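Local coordinates for protein amidohydrolase (Chromobacterium violaceum, PDB 2YB1) that hydrolyses nucleoside 3',5'-bisphosphates to nucleoside 5'-phosphates and orthophosphate at a site holding three manganese ions, at residues 6-11 with 34-39; 14-19 with 249-254; 38-43 with 64-69; 74-79 with 185-190; 190-195 with 215-220. All blocks are in the same frame, centred on the assembly; numbering follows the deposited sequence.

Interaction 1 of 5, residues 6-11 with 34-39; sequences LHFHSR and LALTDH. With MN (manganese (II) ion), chain C; MN (manganese (II) ion), chain B.
His9 of the HxH pair that opens the PHP metal site stacks on His39, which follows strand 33-36. The two imidazoles form an offset stack, centroids 4.2 Å apart and planes at 26°, with His9 CE1 over one face of His39. Thr37 O lies over the opposite face of the His9 ring from the manganese of chain B. The stacked rings serve different metals: His9 NE2, with His7 NE2, binds the manganese of chain C, and His39 NE2 that of chain B. His7 ND1 is hydrogen-bonded to Glu218 OE2. Backbone pairing is brief, Thr37 N donating to Phe8 O at 2.9 Å. Packing centres on Phe8: Leu36 CA makes a CH-pi contact over the ring face that also carries Ala35 O, Leu36 CD1 meets Phe8 CD1, and Leu34 CB meets the ring edge. Asp38, which also accepts from Ser13, grips Ser10 twice. Ser10 N reaches the syn lone pair of Asp38 OD1 at 2.8 Å and 164°, while Ser10 OG donates to Asp38 OD2 at 2.8 Å.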
# COMPACT_ATOMS: atom_id res chain seq x y z
N LEU A 6 -6.38 -8.00 -1.63
CA LEU A 6 -5.44 -7.84 -0.52
C LEU A 6 -4.65 -6.53 -0.48
O LEU A 6 -3.58 -6.49 0.14
CB LEU A 6 -4.53 -9.07 -0.36
CG LEU A 6 -5.32 -10.39 -0.35
CD1 LEU A 6 -4.40 -11.59 -0.16
CD2 LEU A 6 -6.44 -10.37 0.71
N HIS A 7 -5.03 -5.54 -1.30
CA HIS A 7 -4.38 -4.23 -1.23
C HIS A 7 -5.34 -3.07 -1.54
O HIS A 7 -5.82 -2.96 -2.65
CB HIS A 7 -3.22 -4.24 -2.22
CG HIS A 7 -2.29 -3.07 -2.11
ND1 HIS A 7 -0.94 -3.18 -2.36
CD2 HIS A 7 -2.52 -1.77 -1.81
CE1 HIS A 7 -0.37 -1.99 -2.20
NE2 HIS A 7 -1.30 -1.12 -1.86
N PHE A 8 -5.58 -2.18 -0.58
CA PHE A 8 -6.34 -0.95 -0.83
C PHE A 8 -6.21 0.01 0.35
O PHE A 8 -5.70 -0.38 1.41
CB PHE A 8 -7.83 -1.23 -1.18
CG PHE A 8 -8.55 -2.12 -0.18
CD1 PHE A 8 -9.22 -1.58 0.91
CD2 PHE A 8 -8.63 -3.51 -0.38
CE1 PHE A 8 -9.89 -2.40 1.83
CE2 PHE A 8 -9.30 -4.33 0.52
CZ PHE A 8 -9.95 -3.77 1.63
N HIS A 9 -6.73 1.23 0.18
CA HIS A 9 -6.49 2.32 1.13
C HIS A 9 -7.77 2.98 1.60
O HIS A 9 -8.82 2.84 0.98
CB HIS A 9 -5.59 3.38 0.50
CG HIS A 9 -4.23 2.87 0.18
ND1 HIS A 9 -3.17 3.02 1.05
CD2 HIS A 9 -3.76 2.15 -0.87
CE1 HIS A 9 -2.10 2.43 0.54
NE2 HIS A 9 -2.43 1.90 -0.62
N SER A 10 -7.66 3.71 2.71
CA SER A 10 -8.79 4.41 3.29
C SER A 10 -8.31 5.79 3.70
O SER A 10 -7.12 6.10 3.53
CB SER A 10 -9.31 3.67 4.53
OG SER A 10 -8.43 3.84 5.63
N ARG A 11 -9.21 6.61 4.25
CA ARG A 11 -8.83 7.95 4.71
C ARG A 11 -7.84 7.91 5.87
O ARG A 11 -7.26 8.94 6.23
CB ARG A 11 -10.08 8.77 5.08
CG ARG A 11 -10.98 9.07 3.89
CD ARG A 11 -12.15 9.99 4.27
NE ARG A 11 -11.69 11.37 4.37
CZ ARG A 11 -11.54 12.17 3.32
NH1 ARG A 11 -11.83 11.73 2.09
NH2 ARG A 11 -11.11 13.42 3.49
N LEU A 34 -10.83 -9.84 2.05
CA LEU A 34 -10.31 -8.47 1.90
C LEU A 34 -9.18 -8.19 2.91
O LEU A 34 -9.16 -8.77 4.01
CB LEU A 34 -11.42 -7.44 2.11
CG LEU A 34 -12.62 -7.45 1.16
CD1 LEU A 34 -13.70 -6.45 1.63
CD2 LEU A 34 -12.21 -7.15 -0.28
N ALA A 35 -8.24 -7.32 2.53
CA ALA A 35 -7.27 -6.78 3.49
C ALA A 35 -7.02 -5.28 3.26
O ALA A 35 -6.63 -4.88 2.16
CB ALA A 35 -5.94 -7.58 3.46
N LEU A 36 -7.28 -4.47 4.28
CA LEU A 36 -7.01 -3.03 4.21
C LEU A 36 -5.52 -2.80 4.48
O LEU A 36 -4.99 -3.31 5.48
CB LEU A 36 -7.88 -2.25 5.21
CG LEU A 36 -7.62 -0.74 5.36
CD1 LEU A 36 -7.82 -0.01 4.04
CD2 LEU A 36 -8.49 -0.13 6.46
N THR A 37 -4.82 -2.15 3.56
CA THR A 37 -3.40 -1.91 3.80
C THR A 37 -3.09 -0.44 3.63
O THR A 37 -2.58 -0.02 2.59
CB THR A 37 -2.60 -2.71 2.75
OG1 THR A 37 -3.02 -2.33 1.44
CG2 THR A 37 -2.90 -4.19 2.88
N ASP A 38 -3.23 0.31 4.72
CA ASP A 38 -2.94 1.74 4.68
C ASP A 38 -1.45 1.95 4.83
O ASP A 38 -0.76 1.11 5.41
CB ASP A 38 -3.73 2.48 5.76
CG ASP A 38 -5.14 2.82 5.31
OD1 ASP A 38 -5.28 3.49 4.26
OD2 ASP A 38 -6.09 2.42 5.99
N HIS A 39 -0.96 3.07 4.29
CA HIS A 39 0.46 3.40 4.38
C HIS A 39 0.90 3.65 5.81
O HIS A 39 0.32 4.49 6.51
CB HIS A 39 0.75 4.68 3.60
CG HIS A 39 0.56 4.56 2.13
ND1 HIS A 39 1.45 3.88 1.32
CD2 HIS A 39 -0.39 5.06 1.30
CE1 HIS A 39 1.05 3.96 0.06
NE2 HIS A 39 -0.06 4.67 0.02
MN MN C . -0.94 1.03 -1.92
MN MN B . -1.05 5.38 -1.83

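Interaction 2 of 5, residues 14-19 with 249-254; sequences DGALTP and FHAPGE. With MN (manganese (II) ion), chain B; AMP (adenosine monophosphate), chain E.
Asp14 and His250 reach the manganese of chain B from two loops, carboxylate and imidazole planes 72° apart. From CB, the Asp14 side chain turns between its own backbone N and carbonyl carbon (chi1 72°), which sends CG to 3.4 Å from His250 CD2. Of its two oxygens, OD1 lies 3.2 Å from His250 CD2, while OD2 binds the manganese at 2.2 Å and takes a hydrogen bond from Thr135. His250 NE2 binds the same ion at 2.3 Å, its ND1 being held by the carbonyl of Asp248. Away from the metal, between the two loop backbones, Ala16 N donates to His250 O (2.8 Å, 172°), and a water links that oxygen to Leu17 N. Ala16 CB presses on Ala251 CB at 3.5 Å, tight for two carbons. Leu17 forks, CD1 against Pro252 CD and CD2 near Phe249 CE1. The O2' and O3' of AMP also bind this manganese, with His39 as a further protein ligand: a PHP-family metal site that receives the ribose hydroxyls of the nucleotide.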
# COMPACT_ATOMS: atom_id res chain seq x y z
N ASP A 14 -3.99 7.53 2.54
CA ASP A 14 -4.27 8.27 1.30
C ASP A 14 -5.51 7.90 0.47
O ASP A 14 -5.65 8.37 -0.66
CB ASP A 14 -3.01 8.49 0.45
CG ASP A 14 -2.52 7.23 -0.19
OD1 ASP A 14 -3.03 6.15 0.16
OD2 ASP A 14 -1.63 7.33 -1.05
N GLY A 15 -6.34 7.00 0.99
CA GLY A 15 -7.58 6.67 0.29
C GLY A 15 -8.63 7.75 0.49
O GLY A 15 -8.59 8.49 1.48
N ALA A 16 -9.58 7.85 -0.44
CA ALA A 16 -10.66 8.82 -0.34
C ALA A 16 -11.85 8.36 0.52
O ALA A 16 -12.66 9.18 0.96
CB ALA A 16 -11.14 9.23 -1.73
N LEU A 17 -11.94 7.06 0.77
CA LEU A 17 -13.08 6.49 1.51
C LEU A 17 -12.67 6.09 2.92
O LEU A 17 -11.56 5.63 3.15
CB LEU A 17 -13.62 5.25 0.79
CG LEU A 17 -14.62 5.41 -0.37
CD1 LEU A 17 -14.23 6.53 -1.29
CD2 LEU A 17 -14.75 4.10 -1.14
N THR A 18 -13.59 6.23 3.87
CA THR A 18 -13.32 5.74 5.22
C THR A 18 -13.19 4.21 5.19
O THR A 18 -13.60 3.55 4.23
CB THR A 18 -14.44 6.13 6.21
OG1 THR A 18 -15.65 5.45 5.84
CG2 THR A 18 -14.67 7.65 6.20
N PRO A 19 -12.62 3.63 6.26
CA PRO A 19 -12.55 2.17 6.32
C PRO A 19 -13.93 1.52 6.11
O PRO A 19 -14.04 0.54 5.39
CB PRO A 19 -12.00 1.91 7.74
CG PRO A 19 -11.17 3.17 8.03
CD PRO A 19 -11.99 4.28 7.43
N PHE A 249 -6.72 0.10 -4.72
CA PHE A 249 -7.75 1.14 -4.79
C PHE A 249 -7.50 2.29 -3.81
O PHE A 249 -7.16 2.07 -2.65
CB PHE A 249 -9.13 0.51 -4.52
CG PHE A 249 -10.26 1.50 -4.49
CD1 PHE A 249 -10.62 2.13 -3.30
CD2 PHE A 249 -10.94 1.81 -5.66
CE1 PHE A 249 -11.65 3.05 -3.28
CE2 PHE A 249 -11.97 2.72 -5.64
CZ PHE A 249 -12.33 3.35 -4.45
N HIS A 250 -7.66 3.53 -4.31
CA HIS A 250 -7.57 4.76 -3.50
C HIS A 250 -8.89 5.51 -3.55
O HIS A 250 -9.42 5.92 -2.52
CB HIS A 250 -6.46 5.70 -3.98
CG HIS A 250 -5.08 5.25 -3.62
ND1 HIS A 250 -4.49 4.14 -4.19
CD2 HIS A 250 -4.18 5.76 -2.75
CE1 HIS A 250 -3.28 3.99 -3.68
NE2 HIS A 250 -3.07 4.96 -2.81
N ALA A 251 -9.34 5.83 -4.76
CA ALA A 251 -10.57 6.61 -4.91
C ALA A 251 -11.34 6.24 -6.17
O ALA A 251 -10.76 5.74 -7.14
CB ALA A 251 -10.25 8.09 -4.90
N PRO A 252 -12.66 6.49 -6.17
CA PRO A 252 -13.43 6.39 -7.42
C PRO A 252 -12.87 7.36 -8.45
O PRO A 252 -12.54 8.49 -8.10
CB PRO A 252 -14.84 6.83 -7.00
CG PRO A 252 -14.90 6.51 -5.54
CD PRO A 252 -13.52 6.81 -5.02
N GLY A 253 -12.75 6.93 -9.69
CA GLY A 253 -12.29 7.83 -10.74
C GLY A 253 -10.83 8.20 -10.63
O GLY A 253 -10.38 9.16 -11.25
N GLU A 254 -10.08 7.44 -9.82
CA GLU A 254 -8.62 7.51 -9.82
C GLU A 254 -8.08 6.16 -10.25
O GLU A 254 -8.59 5.12 -9.84
CB GLU A 254 -8.07 7.88 -8.43
CG GLU A 254 -8.30 9.34 -8.02
CD GLU A 254 -7.70 9.68 -6.66
OE1 GLU A 254 -6.91 8.89 -6.12
OE2 GLU A 254 -8.03 10.76 -6.13
MN MN B . -1.05 5.38 -1.83
P AMP E . 4.34 9.57 -0.19
O1P AMP E . 5.63 9.67 -0.98
O2P AMP E . 4.38 8.28 0.60
O3P AMP E . 4.10 10.86 0.56
O5' AMP E . 3.27 9.44 -1.36
C5' AMP E . 3.28 8.31 -2.22
C4' AMP E . 1.90 8.03 -2.77
O4' AMP E . 1.65 8.90 -3.89
C3' AMP E . 1.70 6.63 -3.34
O3' AMP E . 1.38 5.67 -2.33
C2' AMP E . 0.58 6.82 -4.36
O2' AMP E . -0.69 6.80 -3.72
C1' AMP E . 0.84 8.24 -4.85
N9 AMP E . 1.56 8.25 -6.14
C8 AMP E . 2.89 8.18 -6.32
N7 AMP E . 3.20 8.19 -7.65
C5 AMP E . 2.04 8.26 -8.34
C6 AMP E . 1.63 8.32 -9.76
N6 AMP E . 2.56 8.29 -10.75
N1 AMP E . 0.31 8.40 -10.03
C2 AMP E . -0.63 8.42 -9.06
N3 AMP E . -0.33 8.37 -7.75
C4 AMP E . 0.96 8.30 -7.34
O HOH W 1 -10.41 4.72 -0.10

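Interaction 3 of 5, residues 38-43 with 64-69; sequences DHDCTG and EVSVSW. With MN (manganese (II) ion), chain B; MN (manganese (II) ion), chain C; MN (manganese (II) ion), chain D.
Asp38 O accepts from Glu64 N at 2.8 Å, the first link between strand 59-69 and the loop that follows its neighbour in the PHP-domain sheet, strand 33-36. A single beta bridge joins His39 to Glu64, and its other bond runs from Asp40 N to Glu64 O. The His39 and Glu64 side chains lie side by side, pointing the same way, with ring and carboxylate planes 10° apart and His39 CE1 3.1 Å from Glu64 OE1. The glutamate chain is extended, CG anti to the backbone N (chi1 -177°), and this reach lets its carboxylate bridge two metals: OE1 binds the manganese of chain C and OE2 that of chain D, at 2.1 Å. A water in the plane of the imidazole accepts from His39 ND1 and donates to both Glu64 O and Ser66 OG, which, with the metal bond at NE2, probably helps fix the ring's rotation. Within the type II turn from Asp38 to Cys41, Asp40 turns its carboxylate to Ser66 and grips it with both oxygens. Ser66 N donates to the syn lone pair of Asp40 OD1 at 2.8 Å, and Ser66 OG to that of Asp40 OD2 at 2.5 Å.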
# COMPACT_ATOMS: atom_id res chain seq x y z
N ASP A 38 -3.23 0.31 4.72
CA ASP A 38 -2.94 1.74 4.68
C ASP A 38 -1.45 1.95 4.83
O ASP A 38 -0.76 1.11 5.41
CB ASP A 38 -3.73 2.48 5.76
CG ASP A 38 -5.14 2.82 5.31
OD1 ASP A 38 -5.28 3.49 4.26
OD2 ASP A 38 -6.09 2.42 5.99
N HIS A 39 -0.96 3.07 4.29
CA HIS A 39 0.46 3.40 4.38
C HIS A 39 0.90 3.65 5.81
O HIS A 39 0.32 4.49 6.51
CB HIS A 39 0.75 4.68 3.60
CG HIS A 39 0.56 4.56 2.13
ND1 HIS A 39 1.45 3.88 1.32
CD2 HIS A 39 -0.39 5.06 1.30
CE1 HIS A 39 1.05 3.96 0.06
NE2 HIS A 39 -0.06 4.67 0.02
N ASP A 40 1.90 2.90 6.26
CA ASP A 40 2.66 3.21 7.47
C ASP A 40 1.78 3.42 8.70
O ASP A 40 2.16 4.13 9.65
CB ASP A 40 3.56 4.42 7.22
CG ASP A 40 4.50 4.20 6.05
OD1 ASP A 40 4.95 3.05 5.90
OD2 ASP A 40 4.78 5.14 5.28
N CYS A 41 0.60 2.80 8.67
CA CYS A 41 -0.41 3.04 9.69
C CYS A 41 -1.40 1.87 9.77
O CYS A 41 -1.75 1.31 8.74
CB CYS A 41 -1.16 4.33 9.34
SG CYS A 41 -2.27 4.88 10.65
N THR A 42 -1.80 1.48 10.97
CA THR A 42 -2.89 0.50 11.18
C THR A 42 -4.24 1.06 11.69
O THR A 42 -5.13 0.31 12.11
CB THR A 42 -2.41 -0.73 11.99
OG1 THR A 42 -1.80 -0.31 13.21
CG2 THR A 42 -1.36 -1.50 11.17
N GLY A 43 -4.36 2.38 11.74
CA GLY A 43 -5.47 3.03 12.42
C GLY A 43 -6.86 2.73 11.89
O GLY A 43 -7.86 3.00 12.57
N GLU A 64 0.76 -1.14 4.56
CA GLU A 64 1.76 -0.95 3.50
C GLU A 64 2.91 -0.08 4.01
O GLU A 64 2.73 1.12 4.28
CB GLU A 64 1.13 -0.32 2.25
CG GLU A 64 2.14 -0.20 1.12
CD GLU A 64 1.55 0.27 -0.17
OE1 GLU A 64 0.48 0.90 -0.16
OE2 GLU A 64 2.15 -0.03 -1.22
N VAL A 65 4.10 -0.67 4.11
CA VAL A 65 5.24 -0.01 4.75
C VAL A 65 6.21 0.61 3.74
O VAL A 65 6.66 -0.07 2.82
CB VAL A 65 6.06 -1.01 5.60
CG1 VAL A 65 7.18 -0.26 6.39
CG2 VAL A 65 5.12 -1.80 6.53
N SER A 66 6.51 1.89 3.94
CA SER A 66 7.43 2.64 3.09
C SER A 66 8.87 2.27 3.43
O SER A 66 9.27 2.30 4.60
CB SER A 66 7.25 4.15 3.29
OG SER A 66 5.89 4.55 3.11
N VAL A 67 9.64 1.95 2.39
CA VAL A 67 11.01 1.46 2.54
C VAL A 67 11.94 2.22 1.57
O VAL A 67 11.59 2.46 0.42
CB VAL A 67 11.09 -0.07 2.26
CG1 VAL A 67 12.55 -0.55 2.05
CG2 VAL A 67 10.44 -0.85 3.39
N SER A 68 13.12 2.61 2.06
CA SER A 68 14.16 3.09 1.15
C SER A 68 15.19 1.98 1.02
O SER A 68 15.77 1.53 2.01
CB SER A 68 14.82 4.38 1.65
OG SER A 68 13.87 5.42 1.80
N TRP A 69 15.36 1.49 -0.20
CA TRP A 69 16.33 0.44 -0.47
C TRP A 69 17.29 1.00 -1.52
O TRP A 69 16.92 1.17 -2.69
CB TRP A 69 15.58 -0.80 -0.99
CG TRP A 69 16.43 -2.01 -1.34
CD1 TRP A 69 17.05 -2.86 -0.46
CD2 TRP A 69 16.70 -2.51 -2.64
NE1 TRP A 69 17.70 -3.86 -1.15
CE2 TRP A 69 17.50 -3.67 -2.49
CE3 TRP A 69 16.35 -2.09 -3.94
CZ2 TRP A 69 17.96 -4.41 -3.58
CZ3 TRP A 69 16.81 -2.85 -5.03
CH2 TRP A 69 17.60 -3.99 -4.83
MN MN B . -1.05 5.38 -1.83
MN MN C . -0.94 1.03 -1.92
MN MN D . 2.56 1.27 -2.84
O HOH W 2 3.65 2.81 2.34

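Interaction 4 of 5, residues 74-79 with 185-190; sequences VHIVGL and GMAVIA. With MN (manganese (II) ion), chain D.
With Ile76 CG1 beside its backbone N (chi1 -56°) and the chain turned again at chi2 (-60°), CD1 settles 3.9 Å from Ile189 CG1, the two side chains crossing at a slant. The CG2 branch of Ile76, anti to N, meets Ala187 CB at the same distance. These three residues pack on one face of the sheet, under helix 199-211, whose Phe209 touches all of them. On the other face Val77 and Val188 meet CB to CB at 4.0 Å, Val188 CG2 leans on Leu79 CD1, and Val77 CG2 reaches Ala190 CB. Strands 72-79 and 186-189 are antiparallel neighbours in the mixed sheet of the PHP domain, their axes 148° apart in direction. Val77 with Val188 and Leu79 with Met186 are hydrogen-bonded pairs; Ile76 with Ile189 and Gly78 with Ala187 are non-hydrogen-bonded ones. In the first pair Val188 N donates to Val77 O at 2.7 Å and Val77 N to Val188 O at 2.8 Å, both in the carbonyl plane. Ala190 N extends the ladder to His75 O at 2.9 Å. The His75 ring turns from strand 186-189 toward the metals, and ND1 binds the manganese of chain D at 2.2 Å, alongside Glu64 and His191.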
# COMPACT_ATOMS: atom_id res chain seq x y z
N VAL A 74 10.64 1.53 -2.10
CA VAL A 74 9.79 0.38 -2.36
C VAL A 74 8.72 0.29 -1.26
O VAL A 74 8.87 0.88 -0.19
CB VAL A 74 10.58 -0.96 -2.47
CG1 VAL A 74 11.55 -0.92 -3.65
CG2 VAL A 74 11.30 -1.26 -1.19
N HIS A 75 7.65 -0.43 -1.55
CA HIS A 75 6.57 -0.61 -0.58
C HIS A 75 6.40 -2.08 -0.23
O HIS A 75 6.28 -2.92 -1.12
CB HIS A 75 5.26 -0.01 -1.11
CG HIS A 75 5.25 1.48 -1.13
ND1 HIS A 75 4.28 2.21 -1.79
CD2 HIS A 75 6.07 2.39 -0.55
CE1 HIS A 75 4.51 3.50 -1.62
NE2 HIS A 75 5.58 3.64 -0.86
N ILE A 76 6.42 -2.37 1.07
CA ILE A 76 6.26 -3.75 1.55
C ILE A 76 4.95 -3.87 2.32
O ILE A 76 4.78 -3.23 3.36
CB ILE A 76 7.45 -4.18 2.48
CG1 ILE A 76 8.79 -4.00 1.76
CG2 ILE A 76 7.25 -5.61 2.99
CD1 ILE A 76 8.92 -4.83 0.48
N VAL A 77 4.03 -4.66 1.79
CA VAL A 77 2.76 -4.93 2.45
C VAL A 77 2.94 -6.00 3.54
O VAL A 77 3.68 -6.96 3.35
CB VAL A 77 1.72 -5.42 1.42
CG1 VAL A 77 0.59 -6.20 2.09
CG2 VAL A 77 1.17 -4.23 0.61
N GLY A 78 2.34 -5.79 4.71
CA GLY A 78 2.15 -6.91 5.63
C GLY A 78 0.72 -7.42 5.66
O GLY A 78 -0.23 -6.61 5.68
N LEU A 79 0.54 -8.74 5.80
CA LEU A 79 -0.81 -9.32 5.83
C LEU A 79 -0.91 -10.32 6.97
O LEU A 79 0.00 -11.13 7.17
CB LEU A 79 -1.15 -10.02 4.51
CG LEU A 79 -1.22 -9.18 3.22
CD1 LEU A 79 -1.34 -10.10 2.01
CD2 LEU A 79 -2.38 -8.17 3.27
N GLY A 185 2.61 -11.72 10.73
CA GLY A 185 2.13 -11.65 9.37
C GLY A 185 3.14 -12.11 8.33
O GLY A 185 4.27 -12.52 8.67
N MET A 186 2.73 -12.06 7.07
CA MET A 186 3.63 -12.31 5.94
C MET A 186 3.95 -10.98 5.25
O MET A 186 3.08 -10.13 5.08
CB MET A 186 2.98 -13.30 4.96
CG MET A 186 2.87 -14.73 5.51
SD MET A 186 2.06 -15.85 4.37
CE MET A 186 3.38 -16.14 3.16
N ALA A 187 5.23 -10.80 4.89
CA ALA A 187 5.66 -9.60 4.17
C ALA A 187 5.53 -9.84 2.66
O ALA A 187 5.74 -10.97 2.18
CB ALA A 187 7.08 -9.23 4.53
N VAL A 188 5.16 -8.79 1.93
CA VAL A 188 4.86 -8.88 0.51
C VAL A 188 5.45 -7.68 -0.24
O VAL A 188 5.18 -6.54 0.12
CB VAL A 188 3.31 -8.87 0.28
CG1 VAL A 188 2.98 -8.94 -1.22
CG2 VAL A 188 2.63 -10.00 1.05
N ILE A 189 6.23 -7.92 -1.29
CA ILE A 189 6.71 -6.82 -2.12
C ILE A 189 5.53 -6.33 -2.95
O ILE A 189 4.94 -7.09 -3.73
CB ILE A 189 7.83 -7.27 -3.06
CG1 ILE A 189 9.10 -7.62 -2.27
CG2 ILE A 189 8.12 -6.17 -4.09
CD1 ILE A 189 10.16 -8.32 -3.10
N ALA A 190 5.19 -5.05 -2.78
CA ALA A 190 4.00 -4.51 -3.43
C ALA A 190 4.31 -4.01 -4.84
O ALA A 190 5.42 -3.54 -5.10
CB ALA A 190 3.41 -3.38 -2.59
MN MN D . 2.56 1.27 -2.84

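Interaction 5 of 5, residues 190-195 with 215-220; sequences AHPGRY and QGIEVA. With MN (manganese (II) ion), chain D; PO4 (phosphate ion), chain F.
The loop that leaves strand 186-189 and supplies His191 to the manganese of chain D in the PHP metal site rests here on neighbouring strand 216-221. Glu218 carries the contact: its chain runs extended beyond CG, and OE1 accepts from His191 N at 2.8 Å, with the donor 42° out of the carboxylate plane. The same oxygen lies 3.4 Å from Ala190 CA, while OE2 takes a hydrogen bond from His7, a ligand of the manganese of chain C. Pro192 lies across Glu218 at about a right angle, its CD 3.4 Å from Glu218 O, and its CG meets Ile217 CD1 at 3.8 Å. The His191 ring, turned between its backbone N and carbonyl carbon (chi1 55°), sends NE2 to the metal at 2.1 Å. Ala190 CB lies over one face of that ring and the Arg194 guanidinium over the other, CZ above the centre. Arg194 NH1 donates to phosphate O1 at 2.9 Å and 170°, in the guanidinium plane; NH2 makes a weak bond to phosphate O4. Phosphate O3 and O4 bind the same manganese, so metal and arginine probably offset the anion's charge together, and the carboxylate of Glu218 probably steadies two metal-binding histidines at once.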
# COMPACT_ATOMS: atom_id res chain seq x y z
N ALA A 190 5.19 -5.05 -2.78
CA ALA A 190 4.00 -4.51 -3.43
C ALA A 190 4.31 -4.01 -4.84
O ALA A 190 5.42 -3.54 -5.10
CB ALA A 190 3.41 -3.38 -2.59
N HIS A 191 3.36 -4.19 -5.74
CA HIS A 191 3.40 -3.62 -7.09
C HIS A 191 4.81 -3.49 -7.68
O HIS A 191 5.25 -2.39 -8.03
CB HIS A 191 2.62 -2.30 -7.15
CG HIS A 191 3.07 -1.28 -6.15
ND1 HIS A 191 4.35 -0.78 -6.13
CD2 HIS A 191 2.41 -0.66 -5.14
CE1 HIS A 191 4.47 0.10 -5.15
NE2 HIS A 191 3.30 0.19 -4.53
N PRO A 192 5.51 -4.63 -7.83
CA PRO A 192 6.90 -4.63 -8.30
C PRO A 192 7.08 -4.04 -9.71
O PRO A 192 8.16 -3.54 -10.03
CB PRO A 192 7.29 -6.11 -8.24
CG PRO A 192 5.98 -6.86 -8.33
CD PRO A 192 5.01 -5.99 -7.56
N GLY A 193 6.03 -4.05 -10.52
CA GLY A 193 6.11 -3.51 -11.87
C GLY A 193 6.26 -2.01 -11.93
O GLY A 193 6.59 -1.46 -12.99
N ARG A 194 6.04 -1.33 -10.81
CA ARG A 194 6.17 0.12 -10.74
C ARG A 194 7.61 0.57 -10.50
O ARG A 194 7.93 1.74 -10.70
CB ARG A 194 5.29 0.71 -9.63
CG ARG A 194 3.80 0.56 -9.83
CD ARG A 194 3.09 1.92 -9.73
NE ARG A 194 3.49 2.71 -8.56
CZ ARG A 194 2.71 2.98 -7.51
NH1 ARG A 194 1.47 2.50 -7.47
NH2 ARG A 194 3.17 3.72 -6.51
N TYR A 195 8.48 -0.33 -10.05
CA TYR A 195 9.82 0.07 -9.66
C TYR A 195 10.72 0.24 -10.89
O TYR A 195 10.55 -0.49 -11.88
CB TYR A 195 10.42 -0.95 -8.68
CG TYR A 195 9.57 -1.19 -7.44
CD1 TYR A 195 8.91 -0.15 -6.81
CD2 TYR A 195 9.45 -2.47 -6.91
CE1 TYR A 195 8.13 -0.37 -5.69
CE2 TYR A 195 8.68 -2.70 -5.77
CZ TYR A 195 8.02 -1.65 -5.17
OH TYR A 195 7.24 -1.86 -4.04
N GLN A 215 8.25 -13.40 2.37
CA GLN A 215 7.65 -14.54 1.67
C GLN A 215 6.72 -14.31 0.46
O GLN A 215 6.27 -15.28 -0.15
CB GLN A 215 6.96 -15.44 2.70
CG GLN A 215 7.94 -15.87 3.79
CD GLN A 215 7.24 -16.31 5.06
OE1 GLN A 215 6.40 -15.58 5.61
NE2 GLN A 215 7.61 -17.49 5.55
N GLY A 216 6.41 -13.07 0.11
CA GLY A 216 5.38 -12.84 -0.89
C GLY A 216 5.66 -11.67 -1.81
O GLY A 216 6.51 -10.82 -1.54
N ILE A 217 4.96 -11.68 -2.94
CA ILE A 217 5.09 -10.63 -3.93
C ILE A 217 3.75 -10.46 -4.64
O ILE A 217 3.05 -11.44 -4.92
CB ILE A 217 6.23 -10.95 -4.95
CG1 ILE A 217 6.41 -9.81 -5.97
CG2 ILE A 217 5.98 -12.31 -5.65
CD1 ILE A 217 7.68 -9.90 -6.80
N GLU A 218 3.38 -9.22 -4.91
CA GLU A 218 2.15 -8.97 -5.66
C GLU A 218 2.35 -9.34 -7.11
O GLU A 218 3.27 -8.87 -7.77
CB GLU A 218 1.70 -7.51 -5.50
CG GLU A 218 1.13 -7.24 -4.13
CD GLU A 218 0.63 -5.82 -3.94
OE1 GLU A 218 0.89 -4.96 -4.80
OE2 GLU A 218 -0.01 -5.58 -2.90
N VAL A 219 1.48 -10.21 -7.60
CA VAL A 219 1.45 -10.63 -8.99
C VAL A 219 0.27 -9.95 -9.67
O VAL A 219 0.43 -9.29 -10.69
CB VAL A 219 1.40 -12.16 -9.12
CG1 VAL A 219 1.17 -12.57 -10.57
CG2 VAL A 219 2.71 -12.74 -8.59
N ALA A 220 -0.93 -10.17 -9.14
CA ALA A 220 -2.08 -9.43 -9.63
C ALA A 220 -2.14 -8.10 -8.87
O ALA A 220 -2.18 -8.08 -7.64
CB ALA A 220 -3.36 -10.23 -9.45
MN MN D . 2.56 1.27 -2.84
P PO4 F . 0.49 2.85 -3.62
O1 PO4 F . 0.07 3.19 -5.04
O2 PO4 F . -0.51 3.42 -2.66
O3 PO4 F . 0.52 1.35 -3.42
O4 PO4 F . 1.87 3.42 -3.39

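Interactions 1 and 3 share Asp38 and His39; interactions 4 and 5 share Ala190. All but interaction 2 reach the same sheet, where Val65 N to Ile76 O (2.8 Å) joins interaction 3 to interaction 4 and Glu218 N to Ile189 O (2.9 Å) joins interaction 5 to it. Interaction 2 docks on interaction 1 through Gly15 N to Ser10 O at 2.8 Å, and its centre is about 20 Å from those of 4 and 5. The contacts converge on the trinuclear site: interactions 1, 2 and 3 touch the manganese of chain B, 1 and 3 that of chain C, and 3, 4 and 5 that of chain D. AMP binds the chain B ion, the phosphate all three.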